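Local coordinates for putative metal binding protein (Coccidioides immitis, PDB 3CVG), which probably binds a metal or other small solute in the manner of periplasmic binding proteins, and carries a calcium ion in this crystal, at residues Asp62-Val65 against Thr66-Leu70; Lys118-Gly121 against Asp122-Ile125; Asn157-Glu160 against Ala161-Trp164; Leu209-Arg213 against Gly214-Gln218; Ala255-Leu258 against Val259-Glu262. All blocks are in the same frame, centred on the assembly; numbering follows the deposited sequence.

Contact 1: Asp62-Val65 against Thr66-Leu70; sequences DTTV and TINYL
V65 and Y69 touch one turn apart on the helix, through a CH-pi contact between a methyl group and a ring. CG1 of V65 hangs over one face of the phenol, 3.6 Å from the centroid of the Y69 ring and 20° off its normal. It is displaced toward the rim, and its closest ring atom is Y69 CZ at 3.4 Å. The torsion of V65 explains this: CG1 stands anti to its own N (chi1 -172°), which sends that methyl on along the helix toward Y69. On another side of the helix T63 CG2 lies 4.0 Å from I67 CD1, the two side chains pointing the same way.

The backbone bonds are those of an alpha helix in its first turns. T66 N reaches D62 O at 2.9 Å, I67 N reaches T63 O, and Y69 N comes as close as 2.6 Å to V65 O. D62 sits at the N-cap. D62 OD1 is 2.9 Å from V65 N, as expected of a capping bond, although the oxygen also crowds V65 and its place is therefore doubtful. T66 OG1 pairs with S61 OG, just before the cap.

The helix lies against strands 77-80 and 234-241: T63 and T66 rest on T80, while I67 and L70 meet L240. I67 also touches helix 83-91, and T63 OG1 bonds to Y81 N.

Contact 2: Lys118-Gly121 against Asp122-Ile125; sequences KLSG and DSDI
S120 O takes the N-H of S123 at 2.8 Å, the bond that closes a type I beta turn with G121 and D122 at its corners. It bends moderately, with an N-H...O angle of 150°, and the S123 nitrogen stands 37° above the carbonyl plane. The turn brings the CA atoms of S120 and S123 to 5.6 Å.

The hydroxyl of S123 leans toward the same carbonyl. With its OG turned back beside the backbone N (chi1 -59°), S123 brings that oxygen to 3.1 Å from S120 O, while S123 CB packs against S120 O at 3.2 Å. Whether the hydroxyl proton goes to this carbonyl is not settled, because the hydroxyl also meets a water, 2.9 Å from S123 OG. That water accepts from S120 N at 3.1 Å, so it bridges the start of the turn to the side chain at its end. S120 CB lies 3.6 Å from S123 OG. S120 N, S120 O and S123 OG thus meet directly or through the water, and D122 at the corner of the bend is exposed.

The turn belongs to the surface link between strand 100-111 and helix 125-138. Beyond it D124 caps that helix, its OD1 accepting from A126 N. L119 and I125, before and after the bend, both rest on L109 of the strand, and S123 touches M128 on the helix.

Contact 3: Asn157-Glu160 against Ala161-Trp164; sequences NIKE and AELW
The indole of W164 receives E160 at its edge: E160 OE1 lies in the ring plane, 3.5 Å from W164 CD1, with the carboxylate turned 82° to the indole. F129 and F147 also meet this indole edge-to-face, while the ring of W179 meets it obliquely and that of Y180 nearly at right angles, making an aromatic cluster.

E160 gets there from the crowded position between its own N and carbonyl carbon (chi1 45°), and the bend at its next bond folds the acid back over the start of the following turn. Its oxygens are held from outside the helix, OE1 by the hydroxyl of Y180 and OE2 by that of S149. Both oxygens of this buried carboxylate are thus held.

On another side K159 curls round, bent from its second torsion onward, until its NZ comes 3.4 Å from E162 OE1. This is a weak salt bridge; a water 3.1 Å from K159 NZ and 3.2 Å from E162 OE1 bridges the same two atoms, and P232 O accepts from the ammonium as well. K159 CG meanwhile packs against L163 CD1 at 4.1 Å.

Regular backbone bonds, such as W164 N to E160 O at 2.9 Å, mark these residues as ordinary alpha helix. Helix 155-166 forms the crossover between parallel strands 147-149 and 180-182; K159, E160 and L163 lie on I202 of strand 200-204, and L163 and W164 face helix 125-138.

Contact 4: Leu209-Arg213 against Gly214-Gln218; sequences LSIPR and GLRDQ
R216 folds its extended side chain back onto the loop before its own helix and grips I211 O side-on with two nitrogens. R216 NH2 lies 2.9 Å from I211 O and R216 NE 3.0 Å from it, so one carbonyl oxygen takes both donors at the edge of the guanidinium. The NH2 bond lies in the carbonyl plane, whereas NE stands 36° above it. One face of the group is covered by L209, whose CA sits 3.5 Å above the plane, offset toward the rim. R216 CG rests on I211 CG1 at 3.9 Å, so the aliphatic stem is packed as well as the charged end.

R213 comes over the opposite face. R213 NH1 is 3.3 Å from R216 NH1, and the two guanidinium planes are 76° apart. The nearness is probably owed to D274, whose carboxylate gathers both arginines: OD2 bridges to R213 NH2, OD1 to R216 NH1. Y208 adds a cation-pi contact with R216.

Within this binding-protein-like chain, the short and weakly bonded helix 213-216 sits in the connection from strand 200-204 to strand 220-224. Its bonds are accordingly loose: P212 O accepts weakly from L215 N and R216 N.

L215 lies alongside the proline, L215 CD1 meeting P212 CD at 4.1 Å, and L215 CB is 4.2 Å from I211 CD1. I211 in turn reaches L191 and I195 of helix 187-196.

Contact 5: Ala255-Leu258 against Val259-Glu262; sequences AKWL and VSKE
S260 turns its side chain back under the last turn of the helix to meet W257. S260 CB sits 3.6 Å from W257 O and 3.8 Å from K256 O, beside two carbonyls at the end of the helix. From there OG stands between its own N and carbonyl carbon (chi1 61°), the torsion that points it at W257. S260 OG donates to W257 O at a short 2.6 Å, and S260 OG itself accepts from G263 N, so the hydroxyl is used in both senses.

The backbone of S260 holds the same carbonyl. S260 N lies 3.1 Å from W257 O, with the nitrogen 64° out of the carbonyl plane, while the hydroxyl is tilted only 19° from it. By contrast, the bond from V259 N to A255 O, at 3.5 Å, is weak: the helical spacing is opening. V259 leans CG2 against K256 O at 3.4 Å.

Helix 248-259 ends here, and the chain turns through a short loop into helix 264-269, with L258 O bonded to Q265 and W257 joined to G264 through the backbone. W257 packs on F42, A41 and S45 of helix 34-47, while A255 and L258 face L239 of strand 234-241.

Carbonyls at the C-terminal end of a helix lie at the negative end of its dipole and lack the next turn's amides. Two donors from one serine, amide and hydroxyl, serve the carbonyl of W257, which probably helps to fix where the helix stops.

Every contact is local, closed between neighbouring turns of chain, and the five follow in series without nesting or crossing. Contact 1 starts helix 63-71; contact 2 turns the chain before helix 125-138; contact 3 lies within helix 155-166; contact 4 shapes the link to strand 220-224; contact 5 ends helix 248-259. Contacts 2 and 3 alone touch, I125 CG1 meeting L163 CD2 at 4.2 Å. Contacts 1 and 5 both lean on strand 234-241, through L240 and L239, with centres 22 Å apart. Contact 2 lies across the chain's centre from contact 1, contact 3 from contact 5. Side chains of contacts 1 and 3 come within about 8 and 7 Å of the calcium ion.

Contact 1: Asp62-Val65 against Thr66-Leu70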
loop_
_atom_site.group_PDB
_atom_site.type_symbol
_atom_site.label_atom_id
_atom_site.label_comp_id
_atom_site.label_asym_id
_atom_site.label_seq_id
_atom_site.Cartn_x
_atom_site.Cartn_y
_atom_site.Cartn_z
ATOM N N ASP A 62 0.364 -9.609 4.463
ATOM C CA ASP A 62 0.984 -8.301 4.609
ATOM C C ASP A 62 2.483 -8.517 4.414
ATOM O O ASP A 62 2.926 -9.655 4.257
ATOM C CB ASP A 62 0.674 -7.694 5.989
ATOM C CG ASP A 62 1.357 -8.421 7.140
ATOM O OD1 ASP A 62 2.065 -9.421 6.904
ATOM O OD2 ASP A 62 1.179 -7.979 8.293
ATOM N N THR A 63 3.260 -7.443 4.402
ATOM C CA THR A 63 4.699 -7.572 4.200
ATOM C C THR A 63 5.404 -8.563 5.135
ATOM O O THR A 63 6.209 -9.375 4.685
ATOM C CB THR A 63 5.406 -6.204 4.317
ATOM O OG1 THR A 63 4.986 -5.353 3.241
ATOM C CG2 THR A 63 6.918 -6.376 4.245
ATOM N N THR A 64 5.110 -8.509 6.430
ATOM C CA THR A 64 5.778 -9.410 7.374
ATOM C C THR A 64 5.535 -10.891 7.067
ATOM O O THR A 64 6.462 -11.713 7.119
ATOM C CB THR A 64 5.335 -9.129 8.823
ATOM O OG1 THR A 64 5.657 -7.775 9.170
ATOM C CG2 THR A 64 6.041 -10.075 9.787
ATOM N N VAL A 65 4.288 -11.223 6.747
ATOM C CA VAL A 65 3.921 -12.604 6.452
ATOM C C VAL A 65 4.486 -13.061 5.118
ATOM O O VAL A 65 4.969 -14.187 4.992
ATOM C CB VAL A 65 2.392 -12.779 6.435
ATOM C CG1 VAL A 65 2.039 -14.259 6.330
ATOM C CG2 VAL A 65 1.796 -12.179 7.689
ATOM N N THR A 66 4.418 -12.188 4.118
ATOM C CA THR A 66 4.948 -12.502 2.798
ATOM C C THR A 66 6.394 -12.960 2.957
ATOM O O THR A 66 6.802 -13.986 2.410
ATOM C CB THR A 66 4.895 -11.263 1.870
ATOM O OG1 THR A 66 3.527 -10.943 1.579
ATOM C CG2 THR A 66 5.641 -11.525 0.573
ATOM N N ILE A 67 7.170 -12.199 3.714
ATOM C CA ILE A 67 8.565 -12.551 3.936
ATOM C C ILE A 67 8.651 -13.855 4.729
ATOM O O ILE A 67 9.566 -14.651 4.520
ATOM C CB ILE A 67 9.306 -11.415 4.668
ATOM C CG1 ILE A 67 9.381 -10.189 3.749
ATOM C CG2 ILE A 67 10.700 -11.877 5.089
ATOM C CD1 ILE A 67 9.926 -8.937 4.403
ATOM N N ASN A 68 7.694 -14.076 5.630
ATOM C CA ASN A 68 7.672 -15.307 6.422
ATOM C C ASN A 68 7.399 -16.488 5.494
ATOM O O ASN A 68 7.961 -17.577 5.672
ATOM C CB ASN A 68 6.587 -15.257 7.510
ATOM C CG ASN A 68 6.938 -14.320 8.649
ATOM O OD1 ASN A 68 8.085 -14.259 9.085
ATOM N ND2 ASN A 68 5.942 -13.596 9.151
ATOM N N TYR A 69 6.526 -16.266 4.511
ATOM C CA TYR A 69 6.194 -17.296 3.537
ATOM C C TYR A 69 7.411 -17.619 2.680
ATOM O O TYR A 69 7.707 -18.786 2.424
ATOM C CB TYR A 69 5.050 -16.842 2.623
ATOM C CG TYR A 69 3.685 -16.845 3.262
ATOM C CD1 TYR A 69 3.430 -17.591 4.412
ATOM C CD2 TYR A 69 2.631 -16.142 2.685
ATOM C CE1 TYR A 69 2.158 -17.637 4.967
ATOM C CE2 TYR A 69 1.356 -16.182 3.228
ATOM C CZ TYR A 69 1.125 -16.930 4.369
ATOM O OH TYR A 69 -0.139 -16.973 4.908
ATOM N N LEU A 70 8.107 -16.581 2.226
ATOM C CA LEU A 70 9.294 -16.780 1.402
ATOM C C LEU A 70 10.312 -17.584 2.197
ATOM O O LEU A 70 11.031 -18.416 1.646
ATOM C CB LEU A 70 9.900 -15.432 0.995
ATOM C CG LEU A 70 9.051 -14.561 0.063
ATOM C CD1 LEU A 70 9.649 -13.163 -0.016
ATOM C CD2 LEU A 70 8.978 -15.198 -1.321
#

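Contact 2: Lys118-Gly121 against Asp122-Ile125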
loop_
_atom_site.group_PDB
_atom_site.type_symbol
_atom_site.label_atom_id
_atom_site.label_comp_id
_atom_site.label_asym_id
_atom_site.label_seq_id
_atom_site.Cartn_x
_atom_site.Cartn_y
_atom_site.Cartn_z
ATOM N N LYS A 118 -8.171 23.022 10.371
ATOM C CA LYS A 118 -7.771 24.159 9.543
ATOM C C LYS A 118 -6.477 23.912 8.765
ATOM O O LYS A 118 -5.586 24.762 8.715
ATOM C CB LYS A 118 -7.659 25.407 10.427
ATOM C CG LYS A 118 -8.976 25.718 11.115
ATOM C CD LYS A 118 -8.881 26.823 12.156
ATOM C CE LYS A 118 -10.246 27.033 12.815
ATOM N NZ LYS A 118 -10.855 25.748 13.312
ATOM N N LEU A 119 -6.398 22.739 8.144
ATOM C CA LEU A 119 -5.242 22.345 7.352
ATOM C C LEU A 119 -5.168 23.123 6.042
ATOM O O LEU A 119 -6.182 23.319 5.372
ATOM C CB LEU A 119 -5.304 20.848 7.037
ATOM C CG LEU A 119 -5.319 19.879 8.219
ATOM C CD1 LEU A 119 -5.132 18.460 7.705
ATOM C CD2 LEU A 119 -4.203 20.244 9.195
ATOM N N SER A 120 -3.961 23.553 5.684
ATOM C CA SER A 120 -3.731 24.301 4.451
ATOM C C SER A 120 -3.026 23.406 3.433
ATOM O O SER A 120 -1.931 22.906 3.680
ATOM C CB SER A 120 -2.877 25.540 4.737
ATOM O OG SER A 120 -2.652 26.293 3.556
ATOM N N GLY A 121 -3.666 23.220 2.284
ATOM C CA GLY A 121 -3.127 22.369 1.236
ATOM C C GLY A 121 -1.641 22.408 0.919
ATOM O O GLY A 121 -1.056 21.377 0.580
ATOM N N ASP A 122 -1.016 23.577 1.024
ATOM C CA ASP A 122 0.403 23.686 0.708
ATOM C C ASP A 122 1.343 23.230 1.822
ATOM O O ASP A 122 2.510 22.937 1.564
ATOM C CB ASP A 122 0.739 25.124 0.305
ATOM C CG ASP A 122 -0.162 25.646 -0.803
ATOM O OD1 ASP A 122 -0.472 24.878 -1.742
ATOM O OD2 ASP A 122 -0.554 26.830 -0.739
ATOM N N SER A 123 0.837 23.165 3.053
ATOM C CA SER A 123 1.640 22.742 4.201
ATOM C C SER A 123 2.296 21.382 3.967
ATOM O O SER A 123 1.799 20.577 3.187
ATOM C CB SER A 123 0.768 22.646 5.460
ATOM O OG SER A 123 0.158 23.883 5.777
ATOM N N ASP A 124 3.416 21.138 4.641
ATOM C CA ASP A 124 4.117 19.858 4.543
ATOM C C ASP A 124 3.269 18.866 5.349
ATOM O O ASP A 124 2.585 19.264 6.296
ATOM C CB ASP A 124 5.521 19.972 5.152
ATOM C CG ASP A 124 6.279 18.645 5.154
ATOM O OD1 ASP A 124 5.875 17.719 5.894
ATOM O OD2 ASP A 124 7.285 18.523 4.418
ATOM N N ILE A 125 3.304 17.588 4.978
ATOM C CA ILE A 125 2.507 16.586 5.677
ATOM C C ILE A 125 2.791 16.570 7.185
ATOM O O ILE A 125 1.870 16.415 7.992
ATOM C CB ILE A 125 2.726 15.162 5.060
ATOM C CG1 ILE A 125 1.805 14.142 5.737
ATOM C CG2 ILE A 125 4.171 14.733 5.204
ATOM C CD1 ILE A 125 0.328 14.435 5.557
HETATM O O HOH W 1 -1.717 22.730 7.646
#

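Contact 3: Asn157-Glu160 against Ala161-Trp164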
loop_
_atom_site.group_PDB
_atom_site.type_symbol
_atom_site.label_atom_id
_atom_site.label_comp_id
_atom_site.label_asym_id
_atom_site.label_seq_id
_atom_site.Cartn_x
_atom_site.Cartn_y
_atom_site.Cartn_z
ATOM N N ASN A 157 -1.262 1.539 8.501
ATOM C CA ASN A 157 -1.038 1.754 9.930
ATOM C C ASN A 157 0.416 2.163 10.169
ATOM O O ASN A 157 0.686 3.124 10.888
ATOM C CB ASN A 157 -1.378 0.474 10.707
ATOM C CG ASN A 157 -1.118 0.593 12.213
ATOM O OD1 ASN A 157 -1.223 1.671 12.813
ATOM N ND2 ASN A 157 -0.822 -0.530 12.830
ATOM N N ILE A 158 1.351 1.445 9.557
ATOM C CA ILE A 158 2.767 1.768 9.709
ATOM C C ILE A 158 2.992 3.237 9.314
ATOM O O ILE A 158 3.640 4.001 10.029
ATOM C CB ILE A 158 3.637 0.842 8.799
ATOM C CG1 ILE A 158 3.694 -0.569 9.391
ATOM C CG2 ILE A 158 5.054 1.427 8.627
ATOM C CD1 ILE A 158 4.147 -1.640 8.381
ATOM N N LYS A 159 2.405 3.627 8.184
ATOM C CA LYS A 159 2.558 4.976 7.653
ATOM C C LYS A 159 2.089 6.078 8.608
ATOM O O LYS A 159 2.843 7.012 8.902
ATOM C CB LYS A 159 1.792 5.103 6.347
ATOM C CG LYS A 159 1.683 6.524 5.846
ATOM C CD LYS A 159 2.795 6.897 4.892
ATOM C CE LYS A 159 4.164 6.813 5.504
ATOM N NZ LYS A 159 5.074 6.037 4.593
ATOM N N GLU A 160 0.847 6.011 9.074
ATOM C CA GLU A 160 0.412 7.052 9.978
ATOM C C GLU A 160 1.144 7.011 11.305
ATOM O O GLU A 160 1.355 8.047 11.930
ATOM C CB GLU A 160 -1.115 6.979 10.169
ATOM C CG GLU A 160 -1.710 5.586 10.415
ATOM C CD GLU A 160 -1.981 5.289 11.884
ATOM O OE1 GLU A 160 -1.633 6.137 12.731
ATOM O OE2 GLU A 160 -2.533 4.206 12.181
ATOM N N ALA A 161 1.503 5.803 11.744
ATOM C CA ALA A 161 2.207 5.648 13.027
ATOM C C ALA A 161 3.524 6.398 12.830
ATOM O O ALA A 161 3.927 7.217 13.674
ATOM C CB ALA A 161 2.481 4.102 13.401
ATOM N N GLU A 162 4.162 6.146 11.690
ATOM C CA GLU A 162 5.411 6.787 11.331
ATOM C C GLU A 162 5.252 8.316 11.325
ATOM O O GLU A 162 6.120 9.027 11.829
ATOM C CB GLU A 162 5.774 6.320 9.940
ATOM C CG GLU A 162 7.241 6.204 9.656
ATOM C CD GLU A 162 7.481 5.363 8.411
ATOM O OE1 GLU A 162 7.166 5.835 7.295
ATOM O OE2 GLU A 162 7.944 4.211 8.552
ATOM N N LEU A 163 4.169 8.818 10.720
ATOM C CA LEU A 163 3.941 10.263 10.631
ATOM C C LEU A 163 3.778 10.897 12.017
ATOM O O LEU A 163 4.345 11.950 12.292
ATOM C CB LEU A 163 2.718 10.538 9.739
ATOM C CG LEU A 163 2.965 10.191 8.268
ATOM C CD1 LEU A 163 1.673 10.282 7.486
ATOM C CD2 LEU A 163 4.008 11.141 7.712
ATOM N N TRP A 164 3.015 10.258 12.899
ATOM C CA TRP A 164 2.851 10.794 14.256
ATOM C C TRP A 164 4.195 10.870 14.986
ATOM O O TRP A 164 4.540 11.897 15.593
ATOM C CB TRP A 164 1.871 9.928 15.059
ATOM C CG TRP A 164 0.443 10.104 14.607
ATOM C CD1 TRP A 164 -0.362 9.169 14.031
ATOM C CD2 TRP A 164 -0.315 11.317 14.648
ATOM N NE1 TRP A 164 -1.581 9.723 13.705
ATOM C CE2 TRP A 164 -1.577 11.043 14.075
ATOM C CE3 TRP A 164 -0.048 12.611 15.109
ATOM C CZ2 TRP A 164 -2.570 12.015 13.953
ATOM C CZ3 TRP A 164 -1.038 13.582 14.982
ATOM C CH2 TRP A 164 -2.281 13.276 14.410
HETATM O O HOH W 2 6.572 3.434 5.226
#

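Contact 4: Leu209-Arg213 against Gly214-Gln218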
loop_
_atom_site.group_PDB
_atom_site.type_symbol
_atom_site.label_atom_id
_atom_site.label_comp_id
_atom_site.label_asym_id
_atom_site.label_seq_id
_atom_site.Cartn_x
_atom_site.Cartn_y
_atom_site.Cartn_z
ATOM N N LEU A 209 -10.575 5.360 -4.856
ATOM C CA LEU A 209 -11.275 5.133 -6.115
ATOM C C LEU A 209 -12.295 4.017 -5.992
ATOM O O LEU A 209 -13.084 3.789 -6.909
ATOM C CB LEU A 209 -10.273 4.792 -7.226
ATOM C CG LEU A 209 -9.266 5.904 -7.541
ATOM C CD1 LEU A 209 -8.186 5.375 -8.492
ATOM C CD2 LEU A 209 -9.989 7.094 -8.145
ATOM N N SER A 210 -12.291 3.334 -4.851
ATOM C CA SER A 210 -13.219 2.236 -4.624
ATOM C C SER A 210 -14.514 2.647 -3.925
ATOM O O SER A 210 -15.477 1.895 -3.953
ATOM C CB SER A 210 -12.551 1.136 -3.791
ATOM O OG SER A 210 -11.445 0.571 -4.465
ATOM N N ILE A 211 -14.539 3.814 -3.287
ATOM C CA ILE A 211 -15.746 4.223 -2.579
ATOM C C ILE A 211 -16.709 4.997 -3.471
ATOM O O ILE A 211 -16.314 5.578 -4.484
ATOM C CB ILE A 211 -15.414 5.059 -1.309
ATOM C CG1 ILE A 211 -14.689 6.345 -1.695
ATOM C CG2 ILE A 211 -14.564 4.227 -0.344
ATOM C CD1 ILE A 211 -14.468 7.294 -0.542
ATOM N N PRO A 212 -17.998 4.998 -3.114
ATOM C CA PRO A 212 -19.007 5.714 -3.907
ATOM C C PRO A 212 -18.619 7.160 -4.191
ATOM O O PRO A 212 -18.021 7.820 -3.346
ATOM C CB PRO A 212 -20.251 5.615 -3.040
ATOM C CG PRO A 212 -20.072 4.284 -2.351
ATOM C CD PRO A 212 -18.612 4.332 -1.950
ATOM N N ARG A 213 -18.947 7.653 -5.382
ATOM C CA ARG A 213 -18.631 9.038 -5.720
ATOM C C ARG A 213 -19.259 9.978 -4.700
ATOM O O ARG A 213 -18.660 10.985 -4.310
ATOM C CB ARG A 213 -19.163 9.408 -7.104
ATOM C CG ARG A 213 -18.469 8.701 -8.235
ATOM C CD ARG A 213 -18.755 9.377 -9.563
ATOM N NE ARG A 213 -18.169 8.620 -10.661
ATOM C CZ ARG A 213 -16.894 8.256 -10.714
ATOM N NH1 ARG A 213 -16.067 8.582 -9.730
ATOM N NH2 ARG A 213 -16.445 7.564 -11.752
ATOM N N GLY A 214 -20.476 9.647 -4.283
ATOM C CA GLY A 214 -21.172 10.469 -3.311
ATOM C C GLY A 214 -20.369 10.715 -2.044
ATOM O O GLY A 214 -20.347 11.834 -1.534
ATOM N N LEU A 215 -19.705 9.680 -1.533
ATOM C CA LEU A 215 -18.906 9.825 -0.321
ATOM C C LEU A 215 -17.693 10.721 -0.535
ATOM O O LEU A 215 -17.289 11.447 0.371
ATOM C CB LEU A 215 -18.437 8.460 0.199
ATOM C CG LEU A 215 -19.437 7.638 1.017
ATOM C CD1 LEU A 215 -18.733 6.434 1.626
ATOM C CD2 LEU A 215 -20.029 8.513 2.122
ATOM N N ARG A 216 -17.115 10.669 -1.731
ATOM C CA ARG A 216 -15.941 11.479 -2.029
ATOM C C ARG A 216 -16.269 12.962 -1.930
ATOM O O ARG A 216 -15.382 13.789 -1.743
ATOM C CB ARG A 216 -15.397 11.149 -3.423
ATOM C CG ARG A 216 -15.014 9.693 -3.594
ATOM C CD ARG A 216 -14.537 9.413 -5.018
ATOM N NE ARG A 216 -14.793 8.028 -5.395
ATOM C CZ ARG A 216 -14.393 7.480 -6.539
ATOM N NH1 ARG A 216 -13.716 8.205 -7.421
ATOM N NH2 ARG A 216 -14.671 6.212 -6.798
ATOM N N ASP A 217 -17.548 13.297 -2.051
ATOM C CA ASP A 217 -17.976 14.686 -1.945
ATOM C C ASP A 217 -18.131 15.096 -0.482
ATOM O O ASP A 217 -18.257 16.276 -0.168
ATOM C CB ASP A 217 -19.299 14.889 -2.680
ATOM C CG ASP A 217 -19.116 15.032 -4.171
ATOM O OD1 ASP A 217 -18.457 16.005 -4.597
ATOM O OD2 ASP A 217 -19.630 14.176 -4.920
ATOM N N GLN A 218 -18.117 14.111 0.408
ATOM C CA GLN A 218 -18.252 14.357 1.840
ATOM C C GLN A 218 -16.874 14.373 2.507
ATOM O O GLN A 218 -16.752 14.321 3.735
ATOM C CB GLN A 218 -19.145 13.274 2.458
ATOM C CG GLN A 218 -20.601 13.360 1.987
ATOM C CD GLN A 218 -21.417 12.136 2.351
ATOM O OE1 GLN A 218 -21.378 11.665 3.489
ATOM N NE2 GLN A 218 -22.176 11.621 1.389
HETATM O O HOH W 3 -17.679 12.347 -6.160
#

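Contact 5: Ala255-Leu258 against Val259-Glu262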
loop_
_atom_site.group_PDB
_atom_site.type_symbol
_atom_site.label_atom_id
_atom_site.label_comp_id
_atom_site.label_asym_id
_atom_site.label_seq_id
_atom_site.Cartn_x
_atom_site.Cartn_y
_atom_site.Cartn_z
ATOM N N ALA A 255 10.266 -12.127 -12.174
ATOM C CA ALA A 255 10.973 -10.935 -11.715
ATOM C C ALA A 255 11.442 -10.093 -12.904
ATOM O O ALA A 255 11.138 -8.899 -12.988
ATOM C CB ALA A 255 12.161 -11.333 -10.843
ATOM N N LYS A 256 12.174 -10.723 -13.821
ATOM C CA LYS A 256 12.689 -10.048 -15.015
ATOM C C LYS A 256 11.574 -9.439 -15.860
ATOM O O LYS A 256 11.667 -8.293 -16.308
ATOM C CB LYS A 256 13.479 -11.039 -15.877
ATOM C CG LYS A 256 14.984 -11.026 -15.661
ATOM C CD LYS A 256 15.588 -9.725 -16.172
ATOM C CE LYS A 256 17.108 -9.801 -16.260
ATOM N NZ LYS A 256 17.659 -8.588 -16.934
ATOM N N TRP A 257 10.527 -10.222 -16.087
ATOM C CA TRP A 257 9.388 -9.771 -16.881
ATOM C C TRP A 257 8.695 -8.560 -16.245
ATOM O O TRP A 257 8.383 -7.573 -16.918
ATOM C CB TRP A 257 8.378 -10.908 -17.026
ATOM C CG TRP A 257 7.136 -10.504 -17.741
ATOM C CD1 TRP A 257 6.939 -10.465 -19.089
ATOM C CD2 TRP A 257 5.926 -10.028 -17.141
ATOM N NE1 TRP A 257 5.676 -9.993 -19.371
ATOM C CE2 TRP A 257 5.033 -9.716 -18.192
ATOM C CE3 TRP A 257 5.508 -9.830 -15.815
ATOM C CZ2 TRP A 257 3.747 -9.215 -17.961
ATOM C CZ3 TRP A 257 4.230 -9.332 -15.586
ATOM C CH2 TRP A 257 3.364 -9.030 -16.657
ATOM N N LEU A 258 8.460 -8.647 -14.941
ATOM C CA LEU A 258 7.797 -7.576 -14.201
ATOM C C LEU A 258 8.398 -6.184 -14.394
ATOM O O LEU A 258 7.665 -5.207 -14.527
ATOM C CB LEU A 258 7.789 -7.914 -12.712
ATOM C CG LEU A 258 7.147 -6.875 -11.789
ATOM C CD1 LEU A 258 5.656 -6.755 -12.101
ATOM C CD2 LEU A 258 7.353 -7.294 -10.350
ATOM N N VAL A 259 9.725 -6.086 -14.412
ATOM C CA VAL A 259 10.369 -4.782 -14.555
ATOM C C VAL A 259 10.636 -4.329 -15.985
ATOM O O VAL A 259 11.007 -3.177 -16.213
ATOM C CB VAL A 259 11.695 -4.721 -13.762
ATOM C CG1 VAL A 259 11.417 -4.932 -12.274
ATOM C CG2 VAL A 259 12.666 -5.770 -14.273
ATOM N N SER A 260 10.447 -5.223 -16.946
ATOM C CA SER A 260 10.673 -4.870 -18.343
ATOM C C SER A 260 9.585 -3.908 -18.807
ATOM O O SER A 260 8.418 -4.056 -18.430
ATOM C CB SER A 260 10.674 -6.126 -19.225
ATOM O OG SER A 260 9.436 -6.816 -19.164
ATOM N N LYS A 261 9.969 -2.913 -19.602
ATOM C CA LYS A 261 9.014 -1.941 -20.117
ATOM C C LYS A 261 7.966 -2.681 -20.940
ATOM O O LYS A 261 6.813 -2.258 -21.032
ATOM C CB LYS A 261 9.727 -0.915 -21.007
ATOM C CG LYS A 261 10.663 0.045 -20.279
ATOM C CD LYS A 261 9.888 1.156 -19.576
ATOM C CE LYS A 261 10.819 2.092 -18.819
ATOM N NZ LYS A 261 10.076 3.178 -18.121
ATOM N N GLU A 262 8.389 -3.799 -21.520
ATOM C CA GLU A 262 7.546 -4.632 -22.374
ATOM C C GLU A 262 6.455 -5.426 -21.670
ATOM O O GLU A 262 5.333 -5.520 -22.168
ATOM C CB GLU A 262 8.424 -5.615 -23.162
ATOM C CG GLU A 262 9.280 -4.976 -24.235
ATOM C CD GLU A 262 8.464 -4.518 -25.429
ATOM O OE1 GLU A 262 8.648 -5.084 -26.532
ATOM O OE2 GLU A 262 7.635 -3.596 -25.263
#